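Local coordinates for nucleoside hydrolase, putative (Trypanosoma brucei, PDB 3FZ0), which belongs to the nucleoside hydrolase family and holds a calcium ion in an alpha/beta fold built round a mixed beta-sheet, at residues Y322-E325 with Q326-A329; M216-G219 with F220-K223; E122-D125 with D126-Y129. The protein carries 2 engineered substitutions. All coordinates share one frame; numbering follows the deposited sequence.

Contact 1: residues Y322-E325 with Q326-A329; sequences YGTE and QSMA
Met328 N and Ala329 N donate to Thr324 O and Glu325 O in the first i to i+4 bonds of helix 325-330, at 3.0 and 3.1 Å respectively. Thr324 is the N-cap and forms a capping box with Ser327. Thr324 OG1 accepts from Ser327 N at 3.2 Å, with an N-H...O angle of 166°. In return, Ser327 OG accepts from Thr324 N at 2.7 Å. With chi1 at 65° in Thr324 and 52° in Ser327, each hydroxyl oxygen sits between its own backbone N and carbonyl carbon, where it can meet the other residue's N-H. Gly323 comes close beside this pair, its CA 3.3 Å from Ser327 OG.

The side chains of Glu325 and Met328 run alongside each other in the same direction. Met328 CE ends 4.1 Å from Glu325 OE2. That oxygen has a salt bridge to Arg335. Met328 is buried and packs on Asp320, Arg333 and Arg335, although the contact as a whole is at the surface. Just ahead of the cap, Tyr322 OH is hydrogen-bonded to Trp208 NE1 of a second subunit.

The reciprocal bonds give two backbone N-H groups at the helix start side-chain acceptors. They fix the first turn where the loop after strand 317-319 becomes helix.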
loop_
_atom_site.group_PDB
_atom_site.type_symbol
_atom_site.label_atom_id
_atom_site.label_comp_id
_atom_site.label_asym_id
_atom_site.label_seq_id
_atom_site.Cartn_x
_atom_site.Cartn_y
_atom_site.Cartn_z
ATOM N N TYR B 322 6.528 -3.094 22.249
ATOM C CA TYR B 322 6.811 -4.304 23.041
ATOM C C TYR B 322 8.088 -5.026 22.599
ATOM O O TYR B 322 8.480 -6.043 23.174
ATOM C CB TYR B 322 5.624 -5.294 22.945
ATOM C CG TYR B 322 4.283 -4.710 23.335
ATOM C CD1 TYR B 322 3.258 -4.500 22.379
ATOM C CD2 TYR B 322 4.038 -4.341 24.666
ATOM C CE1 TYR B 322 2.017 -3.951 22.762
ATOM C CE2 TYR B 322 2.807 -3.804 25.052
ATOM C CZ TYR B 322 1.803 -3.619 24.117
ATOM O OH TYR B 322 0.627 -3.067 24.585
ATOM N N GLY B 323 8.731 -4.479 21.566
ATOM C CA GLY B 323 9.941 -5.036 21.005
ATOM C C GLY B 323 11.050 -5.098 22.018
ATOM O O GLY B 323 11.225 -4.189 22.792
ATOM N N THR B 324 11.768 -6.217 22.027
ATOM C CA THR B 324 12.908 -6.384 22.910
ATOM C C THR B 324 14.166 -6.195 22.082
ATOM O O THR B 324 14.103 -6.093 20.841
ATOM C CB THR B 324 12.915 -7.787 23.594
ATOM O OG1 THR B 324 13.085 -8.830 22.616
ATOM C CG2 THR B 324 11.629 -8.032 24.401
ATOM N N GLU B 325 15.308 -6.141 22.766
ATOM C CA GLU B 325 16.602 -6.245 22.100
ATOM C C GLU B 325 16.600 -7.426 21.103
ATOM O O GLU B 325 17.032 -7.258 19.966
ATOM C CB GLU B 325 17.762 -6.310 23.124
ATOM C CG GLU B 325 18.423 -4.932 23.492
ATOM C CD GLU B 325 17.414 -3.782 23.925
ATOM O OE1 GLU B 325 16.517 -3.996 24.784
ATOM O OE2 GLU B 325 17.534 -2.647 23.403
ATOM N N GLN B 326 16.076 -8.591 21.484
ATOM C CA GLN B 326 16.079 -9.741 20.552
ATOM C C GLN B 326 15.183 -9.542 19.314
ATOM O O GLN B 326 15.626 -9.783 18.183
ATOM C CB GLN B 326 15.748 -11.088 21.237
ATOM C CG GLN B 326 16.842 -11.624 22.138
ATOM C CD GLN B 326 16.896 -13.171 22.216
ATOM O OE1 GLN B 326 15.862 -13.867 22.324
ATOM N NE2 GLN B 326 18.118 -13.709 22.174
ATOM N N SER B 327 13.934 -9.116 19.523
ATOM C CA SER B 327 12.965 -9.017 18.427
ATOM C C SER B 327 13.354 -7.931 17.439
ATOM O O SER B 327 13.127 -8.074 16.250
ATOM C CB SER B 327 11.542 -8.810 18.947
ATOM O OG SER B 327 11.476 -7.728 19.861
ATOM N N MET B 328 13.967 -6.862 17.928
ATOM C CA MET B 328 14.475 -5.804 17.036
ATOM C C MET B 328 15.703 -6.290 16.260
ATOM O O MET B 328 15.836 -6.015 15.062
ATOM C CB MET B 328 14.799 -4.489 17.786
ATOM C CG MET B 328 13.690 -3.950 18.607
ATOM S SD MET B 328 13.956 -2.296 19.271
ATOM C CE MET B 328 15.701 -2.418 19.687
ATOM N N ALA B 329 16.599 -7.006 16.932
ATOM C CA ALA B 329 17.781 -7.534 16.237
ATOM C C ALA B 329 17.356 -8.366 15.022
ATOM O O ALA B 329 17.808 -8.103 13.911
ATOM C CB ALA B 329 18.689 -8.324 17.178
#

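Contact 2: residues M216-G219 with F220-K223; sequences MTWG and FYDK
Met216 lies between Phe220 and Tyr221 and touches both. Its CB meets Phe220 CD2 at 3.9 Å, and its terminal CE meets Tyr221 CD1 at 3.7 Å. The sulfur sits at the edge of both rings, with SD 5.5 Å from each centroid, so there are two Met-aromatic contacts. The chain of Met216 is extended beyond CG, and this carries CE out to the tyrosine. Leu352 of helix 345-356 touches both Met216 and Phe220.

Trp218 packs on Tyr221 from another direction. The two side chains run side by side, but their rings form a T-shaped pair with planes at 84°. The indole presents its edge. CZ3 stands over one face of the tyrosine ring, offset toward the rim, and CE3 is 3.8 Å from Tyr221 CD2. Residues of helix 251-257 also pack on the indole, and Tyr221 OH makes a weak hydrogen bond to Ile246 O.

Further out is the backbone of helix 218-224. Tyr221 N donates almost straight to Thr217 O at 2.9 Å, and Asp222 N donates to Trp218 O at the same length. The next bond, Lys223 N to Gly219 O, is weak at 3.3 Å. Thr217 is the N-cap, but its side chain makes no capping bond: chi1 of -73° turns CG2 toward Phe220 N, 3.7 Å away, and swings OG1 aside. At the polar edge, Asp222 OD1 has salt bridges to Arg258 and Arg227.

The helix start is thus held by apolar and aromatic packing together with main-chain bonds. The two arginines probably keep Asp222 in its charged form.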
loop_
_atom_site.group_PDB
_atom_site.type_symbol
_atom_site.label_atom_id
_atom_site.label_comp_id
_atom_site.label_asym_id
_atom_site.label_seq_id
_atom_site.Cartn_x
_atom_site.Cartn_y
_atom_site.Cartn_z
ATOM N N MET B 216 -1.299 26.016 26.518
ATOM C CA MET B 216 -1.587 27.137 27.407
ATOM C C MET B 216 -3.100 27.297 27.511
ATOM O O MET B 216 -3.844 26.950 26.580
ATOM C CB MET B 216 -0.894 28.418 26.976
ATOM C CG MET B 216 -1.369 28.944 25.680
ATOM S SD MET B 216 -0.520 30.456 25.226
ATOM C CE MET B 216 -1.060 30.564 23.492
ATOM N N THR B 217 -3.547 27.765 28.658
ATOM C CA THR B 217 -4.921 28.187 28.843
ATOM C C THR B 217 -5.160 29.530 28.126
ATOM O O THR B 217 -4.243 30.368 28.028
ATOM C CB THR B 217 -5.170 28.345 30.364
ATOM O OG1 THR B 217 -5.250 27.046 30.972
ATOM C CG2 THR B 217 -6.426 29.075 30.628
ATOM N N TRP B 218 -6.376 29.749 27.635
ATOM C CA TRP B 218 -6.756 31.063 27.136
ATOM C C TRP B 218 -6.601 32.143 28.205
ATOM O O TRP B 218 -6.206 33.267 27.889
ATOM C CB TRP B 218 -8.150 31.064 26.492
ATOM C CG TRP B 218 -8.141 30.347 25.159
ATOM C CD1 TRP B 218 -8.768 29.165 24.860
ATOM C CD2 TRP B 218 -7.437 30.739 23.964
ATOM N NE1 TRP B 218 -8.503 28.805 23.567
ATOM C CE2 TRP B 218 -7.701 29.749 22.986
ATOM C CE3 TRP B 218 -6.626 31.833 23.628
ATOM C CZ2 TRP B 218 -7.173 29.804 21.686
ATOM C CZ3 TRP B 218 -6.096 31.904 22.320
ATOM C CH2 TRP B 218 -6.373 30.885 21.367
ATOM N N GLY B 219 -6.901 31.801 29.466
ATOM C CA GLY B 219 -6.686 32.695 30.635
ATOM C C GLY B 219 -5.212 33.087 30.782
ATOM O O GLY B 219 -4.888 34.265 30.974
ATOM N N PHE B 220 -4.316 32.113 30.653
ATOM C CA PHE B 220 -2.889 32.384 30.682
ATOM C C PHE B 220 -2.538 33.319 29.514
ATOM O O PHE B 220 -1.882 34.359 29.726
ATOM C CB PHE B 220 -2.081 31.084 30.607
ATOM C CG PHE B 220 -0.597 31.293 30.530
ATOM C CD1 PHE B 220 0.160 31.393 31.705
ATOM C CD2 PHE B 220 0.053 31.383 29.295
ATOM C CE1 PHE B 220 1.544 31.582 31.641
ATOM C CE2 PHE B 220 1.444 31.580 29.218
ATOM C CZ PHE B 220 2.192 31.666 30.378
ATOM N N TYR B 221 -2.986 32.947 28.306
ATOM C CA TYR B 221 -2.794 33.769 27.113
ATOM C C TYR B 221 -3.186 35.230 27.353
ATOM O O TYR B 221 -2.445 36.142 26.999
ATOM C CB TYR B 221 -3.589 33.216 25.924
ATOM C CG TYR B 221 -3.444 34.065 24.690
ATOM C CD1 TYR B 221 -2.275 34.013 23.910
ATOM C CD2 TYR B 221 -4.477 34.919 24.282
ATOM C CE1 TYR B 221 -2.147 34.792 22.759
ATOM C CE2 TYR B 221 -4.359 35.690 23.145
ATOM C CZ TYR B 221 -3.192 35.622 22.379
ATOM O OH TYR B 221 -3.058 36.393 21.224
ATOM N N ASP B 222 -4.348 35.439 27.960
ATOM C CA ASP B 222 -4.836 36.790 28.196
ATOM C C ASP B 222 -3.806 37.583 29.003
ATOM O O ASP B 222 -3.593 38.759 28.723
ATOM C CB ASP B 222 -6.214 36.783 28.871
ATOM C CG ASP B 222 -7.348 36.477 27.893
ATOM O OD1 ASP B 222 -7.083 36.365 26.681
ATOM O OD2 ASP B 222 -8.519 36.355 28.328
ATOM N N LYS B 223 -3.169 36.938 29.980
ATOM C CA LYS B 223 -2.163 37.582 30.817
ATOM C C LYS B 223 -0.856 37.769 30.058
ATOM O O LYS B 223 -0.195 38.788 30.198
ATOM C CB LYS B 223 -1.913 36.790 32.087
ATOM C CG LYS B 223 -2.923 37.038 33.180
ATOM C CD LYS B 223 -2.919 35.894 34.196
ATOM C CE LYS B 223 -3.835 36.197 35.391
ATOM N NZ LYS B 223 -3.916 35.037 36.349
#

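Contact 3: residues E122-D125 with D126-Y129; sequences EPSD and DVVY
Tyr129 reaches back across the turn to Glu122, and its hydroxyl meets the main chain there. Glu122 N donates to Tyr129 OH at 3.1 Å, nearly straight at 173°. Both Glu122 N and Pro123 N lie obliquely to the tyrosine ring. Pro123 adds a loose apolar touch, with CD 4.3 Å from Tyr129 CE1. Ala121 and Lys8 also pack on the tyrosine.

Beside this pair, Val127 faces Ser124. Ser124 OG lies near Val127 CG2, 3.9 Å away. A chi1 of 55° places the hydroxyl between the serine's own N and carbonyl carbon. From there it takes a weak bond from Asp126 N at 3.4 Å, in the manner of an ST turn.

Residues Ser124 to Val127 form a type I beta turn. Its closing bond, Val127 N to Ser124 O, is weak at 3.5 Å. The return bond is firmer: Ser124 N donates to Val127 O at 3.1 Å, in the carbonyl plane and on a lone pair. The same oxygen takes a CA-H...O contact from Pro123 CA at 3.5 Å. The turn leads from helix 110-120 into strand 127-133 of the central sheet. That strand pairs in parallel with strand 6-13, and main-chain bonds join both Asp126 and Val128 to His6. It runs on toward Leu134, a residue of the calcium site.

At the tip of the turn, the carboxylates of Asp125 and Asp126 stay apart, with Asp125 OD2 6.1 Å from Asp126 OD1.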
loop_
_atom_site.group_PDB
_atom_site.type_symbol
_atom_site.label_atom_id
_atom_site.label_comp_id
_atom_site.label_asym_id
_atom_site.label_seq_id
_atom_site.Cartn_x
_atom_site.Cartn_y
_atom_site.Cartn_z
ATOM N N GLU B 122 31.812 24.069 14.414
ATOM C CA GLU B 122 32.969 23.766 15.252
ATOM C C GLU B 122 32.527 23.305 16.654
ATOM O O GLU B 122 32.692 24.048 17.624
ATOM C CB GLU B 122 33.918 24.978 15.308
ATOM C CG GLU B 122 34.625 25.278 13.959
ATOM C CD GLU B 122 35.212 26.699 13.890
ATOM O OE1 GLU B 122 34.488 27.656 14.266
ATOM O OE2 GLU B 122 36.388 26.863 13.473
ATOM N N PRO B 123 31.966 22.075 16.760
ATOM C CA PRO B 123 31.482 21.629 18.064
ATOM C C PRO B 123 32.624 21.419 19.044
ATOM O O PRO B 123 33.731 21.074 18.644
ATOM C CB PRO B 123 30.771 20.300 17.759
ATOM C CG PRO B 123 31.346 19.831 16.501
ATOM C CD PRO B 123 31.772 21.043 15.721
ATOM N N SER B 124 32.352 21.666 20.315
ATOM C CA SER B 124 33.316 21.452 21.387
ATOM C C SER B 124 32.550 21.026 22.646
ATOM O O SER B 124 31.327 20.812 22.598
ATOM C CB SER B 124 34.160 22.730 21.635
ATOM O OG SER B 124 33.370 23.902 21.891
ATOM N N ASP B 125 33.260 20.900 23.764
ATOM C CA ASP B 125 32.626 20.734 25.074
ATOM C C ASP B 125 31.639 21.869 25.343
ATOM O O ASP B 125 30.557 21.622 25.887
ATOM C CB ASP B 125 33.691 20.711 26.172
ATOM C CG ASP B 125 34.722 19.627 25.957
ATOM O OD1 ASP B 125 34.347 18.533 25.480
ATOM O OD2 ASP B 125 35.906 19.874 26.254
ATOM N N ASP B 126 32.021 23.087 24.925
ATOM C CA ASP B 126 31.265 24.335 25.157
ATOM C C ASP B 126 30.244 24.753 24.088
ATOM O O ASP B 126 29.489 25.685 24.317
ATOM C CB ASP B 126 32.230 25.516 25.388
ATOM C CG ASP B 126 32.988 25.409 26.704
ATOM O OD1 ASP B 126 32.483 24.729 27.633
ATOM O OD2 ASP B 126 34.088 25.996 26.814
ATOM N N VAL B 127 30.232 24.095 22.933
ATOM C CA VAL B 127 29.341 24.493 21.837
ATOM C C VAL B 127 28.712 23.261 21.213
ATOM O O VAL B 127 29.408 22.320 20.779
ATOM C CB VAL B 127 30.072 25.286 20.699
ATOM C CG1 VAL B 127 29.126 25.519 19.517
ATOM C CG2 VAL B 127 30.641 26.613 21.200
ATOM N N VAL B 128 27.397 23.263 21.147
ATOM C CA VAL B 128 26.689 22.136 20.592
ATOM C C VAL B 128 25.672 22.664 19.577
ATOM O O VAL B 128 24.969 23.674 19.815
ATOM C CB VAL B 128 26.060 21.245 21.705
ATOM C CG1 VAL B 128 24.796 21.885 22.301
ATOM C CG2 VAL B 128 25.728 19.892 21.166
ATOM N N TYR B 129 25.624 22.001 18.431
ATOM C CA TYR B 129 24.702 22.381 17.378
ATOM C C TYR B 129 23.504 21.457 17.406
ATOM O O TYR B 129 23.665 20.246 17.596
ATOM C CB TYR B 129 25.382 22.287 16.020
ATOM C CG TYR B 129 26.488 23.290 15.830
ATOM C CD1 TYR B 129 27.728 23.135 16.453
ATOM C CD2 TYR B 129 26.314 24.394 14.999
ATOM C CE1 TYR B 129 28.768 24.074 16.257
ATOM C CE2 TYR B 129 27.352 25.334 14.795
ATOM C CZ TYR B 129 28.559 25.181 15.433
ATOM O OH TYR B 129 29.581 26.117 15.232
#

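Overall arrangement
From the N terminus, contact 3 comes first. It closes the turn between helix 110-120 and strand 127-133, at the beginning of a strand inside the central sheet. Contact 2 follows at the junction of the short strand 216-217 with helix 218-224, where helix 345-356 from the end of the chain packs against it. Contact 1 comes last. It starts helix 325-330 after strand 317-319, an outermost strand of the sheet, and lies next to a second subunit. The three are in series; none nests in or crosses another. They do not touch: their centres are about 34 Å (1 and 3), 37 Å (2 and 3) and 44 Å (1 and 2) apart.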